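Local coordinates for cyclopropane-fatty-acyl-phospholipid synthase 1 (Mycobacterium tuberculosis, PDB 1KPH), which converts a double bond at the distal position of an alpha mycolic acid to a cyclopropane ring, using a methylene group from S-adenosyl-L-methionine, at residues A[9-20]-A[95-103]; A[181-189]-A[271-279]. All blocks are in the same frame, centred on the assembly; numbering follows the deposited sequence.

Overall arrangement
From the N terminus the chain runs through helix 9-16, passes strands 67-71 and 89-93 of the Rossmann-like methyltransferase core, and returns in contact 1, where the start of helix 97-109 meets 9-20; this closes a loop of 74 residues, beside the S-adenosyl-L-homocysteine. The chain then completes the parallel strands up to 163-171, and at 181-189 opens a second loop of 81 residues, largely helical, which contact 2 closes at 271-279, where helix 256-275 gives way to strand 278-286. The two loops follow one another without crossing. The centres of the two contacts lie about 29 Å apart, yet Y16 and I278 both line the didecyl-dimethyl-ammonium pocket, so contact 1 borders its cofactor side and contact 2 another part of its wall.

Contact 1: A[9-20]-A[95-103]; sequences FANVQAHYDLSD and LSKNQANHV. With SAH (S-adenosyl-L-homocysteine), chain F; 10A (didecyl-dimethyl-ammonium), chain G.
D17, just past the end of helix 9-16, meets the N terminus of helix 97-109, the helix that follows the second strand of the Rossmann-like methyltransferase core. Its CB lies near the amide of N98. Beyond it CG stands anti to the carbonyl carbon (chi1 -78°), which carries the carboxylate to the first turn of the helix. There OD2 takes the N-H of K97 through its syn lone pair, with K97 N at 3.0 Å. OD1 accepts twice, from N98 N at 2.7 Å and from the hydroxyl OG of S96 at 2.7 Å, the two donors coming from opposite faces of the carboxylate. Three bonds thus fix the rotation of the group, and its negative charge probably suits the positive end of the helix dipole. S96 is itself the N-cap, its OG weakly accepting from Q99 N.

Toward the cofactor the contact turns apolar. L95 sets CD2 over one face of the F9 ring, 4.3 Å from its centroid, and CD1 against V12 CG2 at 3.6 Å. One face of the Y16 ring lies against the ribose of S-adenosyl-L-homocysteine, while its hydroxyl bonds to H141. L95 N donates to the ribose O2', and the other ribose hydroxyl, O3', donates to Q99 OE1 at 2.5 Å.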
loop_
_atom_site.group_PDB
_atom_site.type_symbol
_atom_site.label_atom_id
_atom_site.label_comp_id
_atom_site.label_asym_id
_atom_site.label_seq_id
_atom_site.Cartn_x
_atom_site.Cartn_y
_atom_site.Cartn_z
ATOM N N PHE A 9 -14.627 -3.508 6.304
ATOM C CA PHE A 9 -14.968 -2.220 5.716
ATOM C C PHE A 9 -14.852 -1.075 6.716
ATOM O O PHE A 9 -14.245 -0.046 6.420
ATOM C CB PHE A 9 -16.394 -2.239 5.152
ATOM C CG PHE A 9 -16.563 -3.102 3.933
ATOM C CD1 PHE A 9 -16.686 -4.483 4.047
ATOM C CD2 PHE A 9 -16.621 -2.527 2.665
ATOM C CE1 PHE A 9 -16.869 -5.283 2.916
ATOM C CE2 PHE A 9 -16.802 -3.317 1.527
ATOM C CZ PHE A 9 -16.929 -4.697 1.654
ATOM N N ALA A 10 -15.436 -1.255 7.898
ATOM C CA ALA A 10 -15.414 -0.220 8.931
ATOM C C ALA A 10 -14.024 0.294 9.299
ATOM O O ALA A 10 -13.761 1.491 9.196
ATOM C CB ALA A 10 -16.127 -0.718 10.186
ATOM N N ASN A 11 -13.144 -0.602 9.736
ATOM C CA ASN A 11 -11.790 -0.213 10.134
ATOM C C ASN A 11 -11.006 0.466 9.017
ATOM O O ASN A 11 -10.375 1.504 9.232
ATOM C CB ASN A 11 -10.990 -1.426 10.618
ATOM C CG ASN A 11 -11.539 -2.014 11.898
ATOM O OD1 ASN A 11 -11.823 -1.294 12.852
ATOM N ND2 ASN A 11 -11.683 -3.334 11.928
ATOM N N VAL A 12 -11.032 -0.136 7.834
ATOM C CA VAL A 12 -10.318 0.410 6.690
ATOM C C VAL A 12 -10.914 1.754 6.321
ATOM O O VAL A 12 -10.188 2.723 6.110
ATOM C CB VAL A 12 -10.392 -0.544 5.486
ATOM C CG1 VAL A 12 -9.791 0.114 4.252
ATOM C CG2 VAL A 12 -9.643 -1.824 5.811
ATOM N N GLN A 13 -12.241 1.812 6.256
ATOM C CA GLN A 13 -12.929 3.050 5.921
ATOM C C GLN A 13 -12.683 4.119 6.976
ATOM O O GLN A 13 -12.729 5.315 6.683
ATOM C CB GLN A 13 -14.433 2.798 5.775
ATOM C CG GLN A 13 -14.816 2.107 4.475
ATOM C CD GLN A 13 -16.298 1.784 4.400
ATOM O OE1 GLN A 13 -17.137 2.561 4.856
ATOM N NE2 GLN A 13 -16.627 0.641 3.809
ATOM N N ALA A 14 -12.418 3.689 8.208
ATOM C CA ALA A 14 -12.164 4.633 9.291
ATOM C C ALA A 14 -11.030 5.584 8.921
ATOM O O ALA A 14 -11.049 6.764 9.282
ATOM C CB ALA A 14 -11.820 3.879 10.573
ATOM N N HIS A 15 -10.051 5.072 8.184
ATOM C CA HIS A 15 -8.906 5.880 7.784
ATOM C C HIS A 15 -9.039 6.570 6.426
ATOM O O HIS A 15 -8.970 7.795 6.342
ATOM C CB HIS A 15 -7.639 5.022 7.774
ATOM C CG HIS A 15 -6.386 5.803 7.517
ATOM N ND1 HIS A 15 -5.672 6.417 8.523
ATOM C CD2 HIS A 15 -5.749 6.112 6.362
ATOM C CE1 HIS A 15 -4.651 7.071 8.000
ATOM N NE2 HIS A 15 -4.675 6.903 6.690
ATOM N N TYR A 16 -9.244 5.788 5.370
ATOM C CA TYR A 16 -9.316 6.335 4.012
ATOM C C TYR A 16 -10.564 7.103 3.594
ATOM O O TYR A 16 -10.525 7.845 2.609
ATOM C CB TYR A 16 -9.033 5.228 2.994
ATOM C CG TYR A 16 -7.757 4.471 3.290
ATOM C CD1 TYR A 16 -7.778 3.315 4.067
ATOM C CD2 TYR A 16 -6.523 4.934 2.830
ATOM C CE1 TYR A 16 -6.601 2.635 4.382
ATOM C CE2 TYR A 16 -5.342 4.260 3.141
ATOM C CZ TYR A 16 -5.387 3.112 3.918
ATOM O OH TYR A 16 -4.225 2.439 4.232
ATOM N N ASP A 17 -11.670 6.939 4.311
ATOM C CA ASP A 17 -12.865 7.686 3.944
ATOM C C ASP A 17 -12.995 8.957 4.762
ATOM O O ASP A 17 -14.065 9.563 4.825
ATOM C CB ASP A 17 -14.124 6.829 4.088
ATOM C CG ASP A 17 -14.298 5.867 2.934
ATOM O OD1 ASP A 17 -13.859 6.208 1.812
ATOM O OD2 ASP A 17 -14.883 4.782 3.138
ATOM N N LEU A 18 -11.889 9.369 5.372
ATOM C CA LEU A 18 -11.862 10.585 6.174
ATOM C C LEU A 18 -12.272 11.778 5.320
ATOM O O LEU A 18 -13.148 12.550 5.705
ATOM C CB LEU A 18 -10.456 10.813 6.733
ATOM C CG LEU A 18 -10.222 12.051 7.604
ATOM C CD1 LEU A 18 -11.053 11.955 8.869
ATOM C CD2 LEU A 18 -8.747 12.157 7.955
ATOM N N SER A 19 -11.635 11.914 4.159
ATOM C CA SER A 19 -11.908 13.007 3.224
ATOM C C SER A 19 -10.793 13.134 2.191
ATOM O O SER A 19 -9.668 13.491 2.535
ATOM C CB SER A 19 -12.028 14.337 3.969
ATOM O OG SER A 19 -11.920 15.432 3.075
ATOM N N ASP A 20 -11.101 12.852 0.927
ATOM C CA ASP A 20 -10.098 12.956 -0.125
ATOM C C ASP A 20 -9.412 14.308 -0.038
ATOM O O ASP A 20 -8.189 14.410 -0.145
ATOM C CB ASP A 20 -10.740 12.808 -1.504
ATOM C CG ASP A 20 -11.175 11.396 -1.794
ATOM O OD1 ASP A 20 -11.605 11.136 -2.938
ATOM O OD2 ASP A 20 -11.086 10.545 -0.885
ATOM N N LEU A 95 -11.797 -1.061 -0.131
ATOM C CA LEU A 95 -12.888 -1.029 0.835
ATOM C C LEU A 95 -13.305 0.405 1.125
ATOM O O LEU A 95 -14.248 0.646 1.882
ATOM C CB LEU A 95 -12.458 -1.708 2.139
ATOM C CG LEU A 95 -11.833 -3.097 1.992
ATOM C CD1 LEU A 95 -11.550 -3.678 3.376
ATOM C CD2 LEU A 95 -12.771 -4.003 1.202
ATOM N N SER A 96 -12.601 1.355 0.515
ATOM C CA SER A 96 -12.874 2.772 0.714
ATOM C C SER A 96 -13.941 3.305 -0.239
ATOM O O SER A 96 -13.780 3.252 -1.459
ATOM C CB SER A 96 -11.581 3.575 0.539
ATOM O OG SER A 96 -11.813 4.962 0.673
ATOM N N LYS A 97 -15.031 3.822 0.321
ATOM C CA LYS A 97 -16.115 4.366 -0.491
ATOM C C LYS A 97 -15.607 5.525 -1.345
ATOM O O LYS A 97 -15.843 5.571 -2.553
ATOM C CB LYS A 97 -17.255 4.866 0.400
ATOM C CG LYS A 97 -17.767 3.847 1.407
ATOM C CD LYS A 97 -18.978 4.381 2.157
ATOM C CE LYS A 97 -19.411 3.426 3.262
ATOM N NZ LYS A 97 -19.609 2.039 2.755
ATOM N N ASN A 98 -14.905 6.459 -0.711
ATOM C CA ASN A 98 -14.375 7.625 -1.405
ATOM C C ASN A 98 -13.381 7.273 -2.508
ATOM O O ASN A 98 -13.307 7.965 -3.528
ATOM C CB ASN A 98 -13.721 8.587 -0.408
ATOM C CG ASN A 98 -14.713 9.127 0.614
ATOM O OD1 ASN A 98 -15.928 9.073 0.403
ATOM N ND2 ASN A 98 -14.199 9.661 1.719
ATOM N N GLN A 99 -12.617 6.204 -2.304
ATOM C CA GLN A 99 -11.641 5.783 -3.301
ATOM C C GLN A 99 -12.362 5.116 -4.460
ATOM O O GLN A 99 -12.025 5.343 -5.622
ATOM C CB GLN A 99 -10.628 4.817 -2.686
ATOM C CG GLN A 99 -9.778 5.443 -1.586
ATOM C CD GLN A 99 -8.677 4.520 -1.108
ATOM O OE1 GLN A 99 -8.836 3.303 -1.103
ATOM N NE2 GLN A 99 -7.558 5.098 -0.687
ATOM N N ALA A 100 -13.357 4.293 -4.139
ATOM C CA ALA A 100 -14.132 3.607 -5.163
ATOM C C ALA A 100 -14.786 4.640 -6.076
ATOM O O ALA A 100 -14.787 4.483 -7.298
ATOM C CB ALA A 100 -15.195 2.733 -4.519
ATOM N N ASN A 101 -15.335 5.696 -5.480
ATOM C CA ASN A 101 -15.990 6.753 -6.244
ATOM C C ASN A 101 -14.989 7.537 -7.089
ATOM O O ASN A 101 -15.239 7.814 -8.264
ATOM C CB ASN A 101 -16.731 7.710 -5.304
ATOM C CG ASN A 101 -17.935 7.063 -4.644
ATOM O OD1 ASN A 101 -18.583 7.664 -3.785
ATOM N ND2 ASN A 101 -18.240 5.830 -5.042
ATOM N N HIS A 102 -13.858 7.895 -6.488
ATOM C CA HIS A 102 -12.822 8.642 -7.193
ATOM C C HIS A 102 -12.314 7.876 -8.415
ATOM O O HIS A 102 -12.259 8.412 -9.523
ATOM C CB HIS A 102 -11.647 8.927 -6.254
ATOM C CG HIS A 102 -10.544 9.708 -6.894
ATOM N ND1 HIS A 102 -10.618 11.068 -7.103
ATOM C CD2 HIS A 102 -9.354 9.313 -7.405
ATOM C CE1 HIS A 102 -9.520 11.478 -7.713
ATOM N NE2 HIS A 102 -8.738 10.431 -7.908
ATOM N N VAL A 103 -11.939 6.620 -8.209
ATOM C CA VAL A 103 -11.437 5.795 -9.301
ATOM C C VAL A 103 -12.531 5.542 -10.336
ATOM O O VAL A 103 -12.247 5.390 -11.527
ATOM C CB VAL A 103 -10.900 4.447 -8.774
ATOM C CG1 VAL A 103 -10.409 3.592 -9.924
ATOM C CG2 VAL A 103 -9.766 4.697 -7.794
HETATM N N SAH F . -2.132 0.680 -3.254
HETATM C CA SAH F . -2.476 2.096 -3.131
HETATM C CB SAH F . -3.235 2.381 -1.817
HETATM C CG SAH F . -2.654 1.835 -0.493
HETATM C C SAH F . -1.218 2.979 -3.196
HETATM O OXT SAH F . -1.361 4.212 -3.285
HETATM C "C5'" SAH F . -4.391 0.660 1.379
HETATM C "C4'" SAH F . -5.423 0.234 0.343
HETATM O "O4'" SAH F . -5.735 -1.184 0.402
HETATM C "C3'" SAH F . -6.751 0.975 0.481
HETATM O "O3'" SAH F . -7.204 1.379 -0.838
HETATM C "C2'" SAH F . -7.664 -0.047 1.112
HETATM O "O2'" SAH F . -9.042 0.210 0.836
HETATM C "C1'" SAH F . -7.173 -1.323 0.517
HETATM N N9 SAH F . -7.531 -2.512 1.296
HETATM C C8 SAH F . -7.369 -2.797 2.617
HETATM N N7 SAH F . -7.788 -3.953 3.026
HETATM C C5 SAH F . -8.287 -4.510 1.848
HETATM C C6 SAH F . -8.952 -5.861 1.500
HETATM N N6 SAH F . -9.172 -6.825 2.407
HETATM N N1 SAH F . -9.319 -6.046 0.189
HETATM C C2 SAH F . -9.088 -5.061 -0.721
HETATM N N3 SAH F . -8.517 -3.846 -0.535
HETATM C C4 SAH F . -8.138 -3.638 0.783
HETATM C C1 10A G . 2.155 -2.716 14.538
HETATM C C2 10A G . 0.806 -2.333 13.919
HETATM C C3 10A G . 1.008 -1.841 12.481
HETATM C C4 10A G . -0.265 -1.403 11.741
HETATM C C5 10A G . 0.163 -0.946 10.339
HETATM C C6 10A G . -0.960 -0.398 9.445
HETATM C C7 10A G . -0.260 0.023 8.144
HETATM C C8 10A G . -1.147 0.758 7.136
HETATM C C9 10A G . -0.266 1.163 5.935
HETATM C C10 10A G . -1.043 2.083 4.993
HETATM N N1 10A G . -0.371 2.831 3.831
HETATM C C11 10A G . -1.447 3.702 3.216
HETATM C C12 10A G . 0.086 1.881 2.752
HETATM C C13 10A G . 0.856 3.689 4.180
HETATM C C14 10A G . 0.819 4.818 5.257
HETATM C C15 10A G . 2.187 5.344 5.754
HETATM C C16 10A G . 3.150 4.375 6.479
HETATM C C17 10A G . 2.613 3.865 7.830
HETATM C C18 10A G . 3.592 2.929 8.550
HETATM C C19 10A G . 3.003 2.468 9.891
HETATM C C20 10A G . 4.023 1.576 10.616
HETATM C C21 10A G . 3.500 1.121 11.981
HETATM C C22 10A G . 4.574 0.263 12.652
HETATM O O HOH W 1 -14.052 10.420 -3.766
HETATM O O HOH W 2 -11.383 12.878 -4.912
#

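Contact 2: A[181-189]-A[271-279]; sequences GLPMSFTFA and EMFRIGYID
Y277 projects from the Schellman motif that ends helix 256-275 into the loop 182-185 and the start of helix 186-199. In that motif G276, with positive phi, is the C-prime residue, and Y277 N bonds to M272 O while G276 N bonds weakly to F273 O.

The polar link, Y277 OH to P183 O at 2.4 Å, is too short to trust in its length, since 182-184 are poorly ordered. The same doubt applies to the apolar packing of L182, whose methyls CD1 and CD2 each lie 3.4 Å from Y277 CE2.

Of two Met-aromatic contacts, M272 SD sits at the edge of F188; less certain is M184 SD, oblique to the Y277 ring and 4.6 Å from its centroid.

The aromatic contact is a T-shaped pair. The edge of Y277 points at the face of F188, with planes at 90° and centroids 5.2 Å apart; Y277 CB also lies over that face. F188 reaches across because its CG stands opposite the backbone N (chi1 179°). I278 also touches the bound didecyl-dimethyl-ammonium, so the junction borders that pocket. The rim of the F188 ring meets M272 CG at CE1, 3.5 Å away, and I278 CG2 at CZ, 3.9 Å away.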
loop_
_atom_site.group_PDB
_atom_site.type_symbol
_atom_site.label_atom_id
_atom_site.label_comp_id
_atom_site.label_asym_id
_atom_site.label_seq_id
_atom_site.Cartn_x
_atom_site.Cartn_y
_atom_site.Cartn_z
ATOM N N GLY A 181 20.057 -4.445 19.251
ATOM C CA GLY A 181 20.795 -3.328 19.808
ATOM C C GLY A 181 20.015 -2.051 19.585
ATOM O O GLY A 181 20.587 -0.970 19.442
ATOM N N LEU A 182 18.693 -2.186 19.557
ATOM C CA LEU A 182 17.807 -1.054 19.338
ATOM C C LEU A 182 17.145 -0.602 20.637
ATOM O O LEU A 182 16.342 -1.329 21.221
ATOM C CB LEU A 182 16.733 -1.430 18.315
ATOM C CG LEU A 182 17.233 -1.854 16.931
ATOM C CD1 LEU A 182 16.066 -2.350 16.092
ATOM C CD2 LEU A 182 17.929 -0.682 16.250
ATOM N N PRO A 183 17.477 0.612 21.104
ATOM C CA PRO A 183 16.901 1.149 22.340
ATOM C C PRO A 183 15.419 1.454 22.150
ATOM O O PRO A 183 14.752 0.820 21.332
ATOM C CB PRO A 183 17.726 2.410 22.578
ATOM C CG PRO A 183 17.999 2.879 21.182
ATOM C CD PRO A 183 18.386 1.593 20.482
ATOM N N MET A 184 14.909 2.419 22.908
ATOM C CA MET A 184 13.508 2.815 22.799
ATOM C C MET A 184 12.558 1.664 23.125
ATOM O O MET A 184 11.998 1.613 24.219
ATOM C CB MET A 184 13.245 3.334 21.387
ATOM C CG MET A 184 14.265 4.368 20.940
ATOM S SD MET A 184 14.257 4.653 19.165
ATOM C CE MET A 184 13.097 6.035 19.060
ATOM N N SER A 185 12.387 0.749 22.171
ATOM C CA SER A 185 11.513 -0.415 22.327
ATOM C C SER A 185 10.146 -0.033 22.888
ATOM O O SER A 185 9.164 0.026 22.149
ATOM C CB SER A 185 12.176 -1.466 23.228
ATOM O OG SER A 185 12.478 -0.941 24.511
ATOM N N PHE A 186 10.088 0.212 24.195
ATOM C CA PHE A 186 8.847 0.611 24.851
ATOM C C PHE A 186 8.218 1.744 24.052
ATOM O O PHE A 186 7.018 1.735 23.782
ATOM C CB PHE A 186 9.128 1.088 26.282
ATOM C CG PHE A 186 9.500 -0.015 27.234
ATOM C CD1 PHE A 186 9.996 0.287 28.497
ATOM C CD2 PHE A 186 9.338 -1.351 26.880
ATOM C CE1 PHE A 186 10.327 -0.724 29.395
ATOM C CE2 PHE A 186 9.666 -2.373 27.772
ATOM C CZ PHE A 186 10.162 -2.057 29.032
ATOM N N THR A 187 9.041 2.720 23.679
ATOM C CA THR A 187 8.571 3.856 22.899
ATOM C C THR A 187 7.995 3.346 21.585
ATOM O O THR A 187 6.948 3.808 21.131
ATOM C CB THR A 187 9.718 4.836 22.601
ATOM O OG1 THR A 187 10.234 5.352 23.834
ATOM C CG2 THR A 187 9.224 5.989 21.742
ATOM N N PHE A 188 8.687 2.385 20.980
ATOM C CA PHE A 188 8.235 1.797 19.726
ATOM C C PHE A 188 6.866 1.154 19.940
ATOM O O PHE A 188 5.900 1.487 19.254
ATOM C CB PHE A 188 9.243 0.747 19.244
ATOM C CG PHE A 188 8.845 0.062 17.964
ATOM C CD1 PHE A 188 8.532 0.806 16.828
ATOM C CD2 PHE A 188 8.796 -1.328 17.890
ATOM C CE1 PHE A 188 8.174 0.174 15.636
ATOM C CE2 PHE A 188 8.441 -1.969 16.703
ATOM C CZ PHE A 188 8.129 -1.215 15.574
ATOM N N ALA A 189 6.789 0.242 20.906
ATOM C CA ALA A 189 5.544 -0.453 21.219
ATOM C C ALA A 189 4.427 0.535 21.537
ATOM O O ALA A 189 3.282 0.337 21.139
ATOM C CB ALA A 189 5.757 -1.398 22.394
ATOM N N GLU A 271 10.677 8.453 11.598
ATOM C CA GLU A 271 11.806 8.130 12.464
ATOM C C GLU A 271 11.938 6.621 12.618
ATOM O O GLU A 271 13.047 6.087 12.667
ATOM C CB GLU A 271 11.631 8.776 13.838
ATOM C CG GLU A 271 11.613 10.292 13.801
ATOM C CD GLU A 271 12.893 10.886 13.228
ATOM O OE1 GLU A 271 12.912 12.108 12.966
ATOM O OE2 GLU A 271 13.877 10.137 13.044
ATOM N N MET A 272 10.800 5.936 12.688
ATOM C CA MET A 272 10.799 4.489 12.828
ATOM C C MET A 272 11.541 3.842 11.662
ATOM O O MET A 272 12.264 2.861 11.849
ATOM C CB MET A 272 9.364 3.966 12.899
ATOM C CG MET A 272 9.011 3.298 14.220
ATOM S SD MET A 272 9.393 4.323 15.665
ATOM C CE MET A 272 11.008 3.690 16.129
ATOM N N PHE A 273 11.364 4.385 10.461
ATOM C CA PHE A 273 12.053 3.842 9.296
ATOM C C PHE A 273 13.511 4.273 9.307
ATOM O O PHE A 273 14.392 3.506 8.922
ATOM C CB PHE A 273 11.387 4.299 7.992
ATOM C CG PHE A 273 10.189 3.471 7.600
ATOM C CD1 PHE A 273 8.901 3.966 7.751
ATOM C CD2 PHE A 273 10.357 2.182 7.097
ATOM C CE1 PHE A 273 7.792 3.192 7.409
ATOM C CE2 PHE A 273 9.256 1.397 6.751
ATOM C CZ PHE A 273 7.972 1.904 6.908
ATOM N N ARG A 274 13.760 5.499 9.763
ATOM C CA ARG A 274 15.117 6.028 9.825
ATOM C C ARG A 274 16.004 5.173 10.734
ATOM O O ARG A 274 17.133 4.849 10.373
ATOM C CB ARG A 274 15.103 7.479 10.330
ATOM C CG ARG A 274 15.844 8.467 9.426
ATOM C CD ARG A 274 16.034 9.828 10.103
ATOM N NE ARG A 274 14.767 10.496 10.394
ATOM C CZ ARG A 274 13.985 11.062 9.477
ATOM N NH1 ARG A 274 14.338 11.051 8.199
ATOM N NH2 ARG A 274 12.841 11.628 9.839
ATOM N N ILE A 275 15.486 4.796 11.901
ATOM C CA ILE A 275 16.248 3.989 12.852
ATOM C C ILE A 275 16.242 2.491 12.532
ATOM O O ILE A 275 17.051 1.732 13.066
ATOM C CB ILE A 275 15.741 4.207 14.300
ATOM C CG1 ILE A 275 16.649 3.468 15.284
ATOM C CG2 ILE A 275 14.307 3.729 14.434
ATOM C CD1 ILE A 275 16.358 3.774 16.736
ATOM N N GLY A 276 15.321 2.063 11.672
ATOM C CA GLY A 276 15.277 0.663 11.288
ATOM C C GLY A 276 14.360 -0.299 12.022
ATOM O O GLY A 276 14.501 -1.511 11.852
ATOM N N TYR A 277 13.426 0.201 12.826
ATOM C CA TYR A 277 12.522 -0.701 13.538
ATOM C C TYR A 277 11.503 -1.305 12.583
ATOM O O TYR A 277 10.935 -2.358 12.856
ATOM C CB TYR A 277 11.800 0.016 14.683
ATOM C CG TYR A 277 12.701 0.359 15.847
ATOM C CD1 TYR A 277 12.173 0.655 17.106
ATOM C CD2 TYR A 277 14.085 0.406 15.687
ATOM C CE1 TYR A 277 13.007 0.989 18.174
ATOM C CE2 TYR A 277 14.922 0.738 16.741
ATOM C CZ TYR A 277 14.382 1.028 17.980
ATOM O OH TYR A 277 15.229 1.362 19.012
ATOM N N ILE A 278 11.271 -0.628 11.464
ATOM C CA ILE A 278 10.337 -1.125 10.463
ATOM C C ILE A 278 10.979 -1.046 9.088
ATOM O O ILE A 278 11.882 -0.243 8.855
ATOM C CB ILE A 278 9.007 -0.340 10.475
ATOM C CG1 ILE A 278 9.278 1.161 10.397
ATOM C CG2 ILE A 278 8.217 -0.690 11.733
ATOM C CD1 ILE A 278 8.022 2.002 10.511
ATOM N N ASP A 279 10.506 -1.895 8.183
ATOM C CA ASP A 279 11.043 -1.979 6.831
ATOM C C ASP A 279 9.860 -2.035 5.863
ATOM O O ASP A 279 8.702 -2.073 6.285
ATOM C CB ASP A 279 11.886 -3.264 6.728
ATOM C CG ASP A 279 12.807 -3.292 5.514
ATOM O OD1 ASP A 279 12.745 -2.385 4.660
ATOM O OD2 ASP A 279 13.607 -4.249 5.418
#